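Local coordinates for protein pentafunctional AROM polypeptide (Schizosaccharomyces pombe, PDB 5SWV) that probably carries out several steps of the shikimate pathway, the part crystallised comprising its 3-dehydroquinate dehydratase and shikimate dehydrogenase modules, at residues A[181-186]-A[198-203]. Numbering follows the deposited sequence.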
# COMPACT_ATOMS: atom_id res chain seq x y z
N LEU A 181 -8.03 -30.90 5.81
CA LEU A 181 -8.76 -31.42 4.65
C LEU A 181 -10.28 -31.37 4.85
O LEU A 181 -11.00 -30.98 3.94
CB LEU A 181 -8.31 -32.84 4.33
CG LEU A 181 -6.82 -33.01 4.00
CD1 LEU A 181 -6.56 -34.43 3.55
CD2 LEU A 181 -6.35 -32.05 2.92
N GLU A 182 -10.76 -31.75 6.02
CA GLU A 182 -12.19 -31.62 6.31
C GLU A 182 -12.62 -30.15 6.21
O GLU A 182 -13.71 -29.85 5.73
CB GLU A 182 -12.52 -32.24 7.67
CG GLU A 182 -12.48 -33.76 7.63
CD GLU A 182 -12.59 -34.46 8.98
OE1 GLU A 182 -12.49 -35.69 9.00
OE2 GLU A 182 -12.78 -33.80 10.03
N LEU A 183 -11.74 -29.26 6.63
CA LEU A 183 -11.98 -27.84 6.57
C LEU A 183 -12.18 -27.35 5.14
O LEU A 183 -13.08 -26.56 4.89
CB LEU A 183 -10.86 -27.08 7.28
CG LEU A 183 -10.98 -25.56 7.33
CD1 LEU A 183 -10.25 -24.99 8.53
CD2 LEU A 183 -10.47 -24.91 6.06
N GLU A 184 -11.37 -27.82 4.19
CA GLU A 184 -11.56 -27.47 2.77
C GLU A 184 -12.88 -28.00 2.18
O GLU A 184 -13.53 -27.29 1.42
CB GLU A 184 -10.39 -27.94 1.89
CG GLU A 184 -9.03 -27.31 2.19
CD GLU A 184 -9.03 -25.79 2.28
OE1 GLU A 184 -9.61 -25.13 1.38
OE2 GLU A 184 -8.45 -25.27 3.27
N GLU A 185 -13.26 -29.22 2.53
CA GLU A 185 -14.60 -29.74 2.21
C GLU A 185 -15.67 -28.79 2.71
O GLU A 185 -16.57 -28.40 1.95
CB GLU A 185 -14.84 -31.11 2.83
CG GLU A 185 -14.37 -32.25 1.96
CD GLU A 185 -13.87 -33.47 2.74
OE1 GLU A 185 -14.26 -33.69 3.92
OE2 GLU A 185 -13.06 -34.23 2.14
N PHE A 186 -15.55 -28.41 3.98
CA PHE A 186 -16.46 -27.46 4.60
C PHE A 186 -16.45 -26.13 3.84
O PHE A 186 -17.51 -25.62 3.49
CB PHE A 186 -16.11 -27.27 6.08
CG PHE A 186 -16.99 -26.27 6.79
CD1 PHE A 186 -18.20 -26.67 7.35
CD2 PHE A 186 -16.63 -24.93 6.86
CE1 PHE A 186 -19.02 -25.75 7.99
CE2 PHE A 186 -17.45 -24.00 7.49
CZ PHE A 186 -18.65 -24.42 8.06
N LEU A 198 -15.74 -15.22 3.69
CA LEU A 198 -15.35 -16.11 4.78
C LEU A 198 -13.83 -16.22 4.99
O LEU A 198 -13.11 -16.59 4.08
CB LEU A 198 -15.93 -17.50 4.51
CG LEU A 198 -15.72 -18.58 5.58
CD1 LEU A 198 -16.64 -18.39 6.77
CD2 LEU A 198 -15.93 -19.96 4.98
N ILE A 199 -13.38 -15.91 6.21
CA ILE A 199 -12.03 -16.24 6.67
C ILE A 199 -12.14 -17.56 7.44
O ILE A 199 -12.93 -17.66 8.37
CB ILE A 199 -11.44 -15.17 7.62
CG1 ILE A 199 -11.56 -13.77 7.01
CG2 ILE A 199 -9.98 -15.46 7.92
CD1 ILE A 199 -11.17 -12.66 7.97
N LEU A 200 -11.33 -18.54 7.08
CA LEU A 200 -11.48 -19.90 7.58
C LEU A 200 -10.17 -20.66 7.58
O LEU A 200 -9.56 -20.84 6.54
CB LEU A 200 -12.50 -20.61 6.72
CG LEU A 200 -12.81 -22.08 7.01
CD1 LEU A 200 -13.49 -22.21 8.36
CD2 LEU A 200 -13.68 -22.67 5.90
N PHE A 201 -9.74 -21.09 8.76
CA PHE A 201 -8.50 -21.86 8.92
C PHE A 201 -8.44 -22.50 10.30
O PHE A 201 -9.32 -22.30 11.12
CB PHE A 201 -7.27 -20.98 8.72
CG PHE A 201 -7.17 -19.83 9.67
CD1 PHE A 201 -7.84 -18.64 9.42
CD2 PHE A 201 -6.36 -19.91 10.79
CE1 PHE A 201 -7.73 -17.56 10.29
CE2 PHE A 201 -6.24 -18.82 11.66
CZ PHE A 201 -6.93 -17.65 11.41
N ASN A 202 -7.41 -23.31 10.51
CA ASN A 202 -7.12 -23.91 11.79
C ASN A 202 -5.82 -23.33 12.30
O ASN A 202 -4.82 -23.29 11.57
CB ASN A 202 -6.95 -25.42 11.67
CG ASN A 202 -8.22 -26.11 11.21
OD1 ASN A 202 -9.30 -25.87 11.75
ND2 ASN A 202 -8.10 -26.97 10.21
N MET A 203 -5.85 -22.87 13.55
CA MET A 203 -4.63 -22.52 14.25
C MET A 203 -3.96 -23.79 14.77
O MET A 203 -4.50 -24.89 14.64
CB MET A 203 -4.90 -21.48 15.34
CG MET A 203 -5.75 -21.92 16.52
SD MET A 203 -6.14 -20.60 17.71
CE MET A 203 -6.44 -19.18 16.68
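N202 ND2, which meets L183 across the contact, is held by the first turn of the helix that carries L183, 177-193: it hydrogen-bonds to N180 OD1 and more weakly to D179 O. The other end of the amide, OD1, accepts a hydrogen bond from W148 NE1, so both ends are satisfied and the rotation of the buried group is fixed. Against this pinned amide rests the CD1 methyl of L183, arriving over one face, 3.4 Å from N202 ND2 and 3.5 Å from N202 OD1. The same methyl reaches the strand backbone, with L183 CD1 lying 3.6 Å from F201 C.

L183 has CG anti to its own nitrogen (chi1 -179°), which sends the branched end out from the helix so that its two methyls serve different neighbours. While CD1 takes the amide, CD2 slides alongside L200, coming within 3.8 Å of L200 CG. One helical turn further on, F186 receives the next part of L200: L200 CD2 sits at the edge of the ring, in its plane, 3.8 Å from F186 CD2. W148 also touches L183, F186 and L200, bringing a loop against this apolar cluster. F201 points its CB away from the helix, and its ring packs instead on K169 and V171 of the adjacent strand.

Segment 181-186 of helix 177-193 runs nearly antiparallel to strand 198-203 (168° between the short axes), the axes 9.0 Å apart at closest approach. The contact joins the helix to the second strand of the beta-alpha-beta unit formed by strand 167-173, helix 177-193 and strand 198-203, where the helix packs on the outside of the parallel sheet, as expected of the TIM barrel of a type I 3-dehydroquinase.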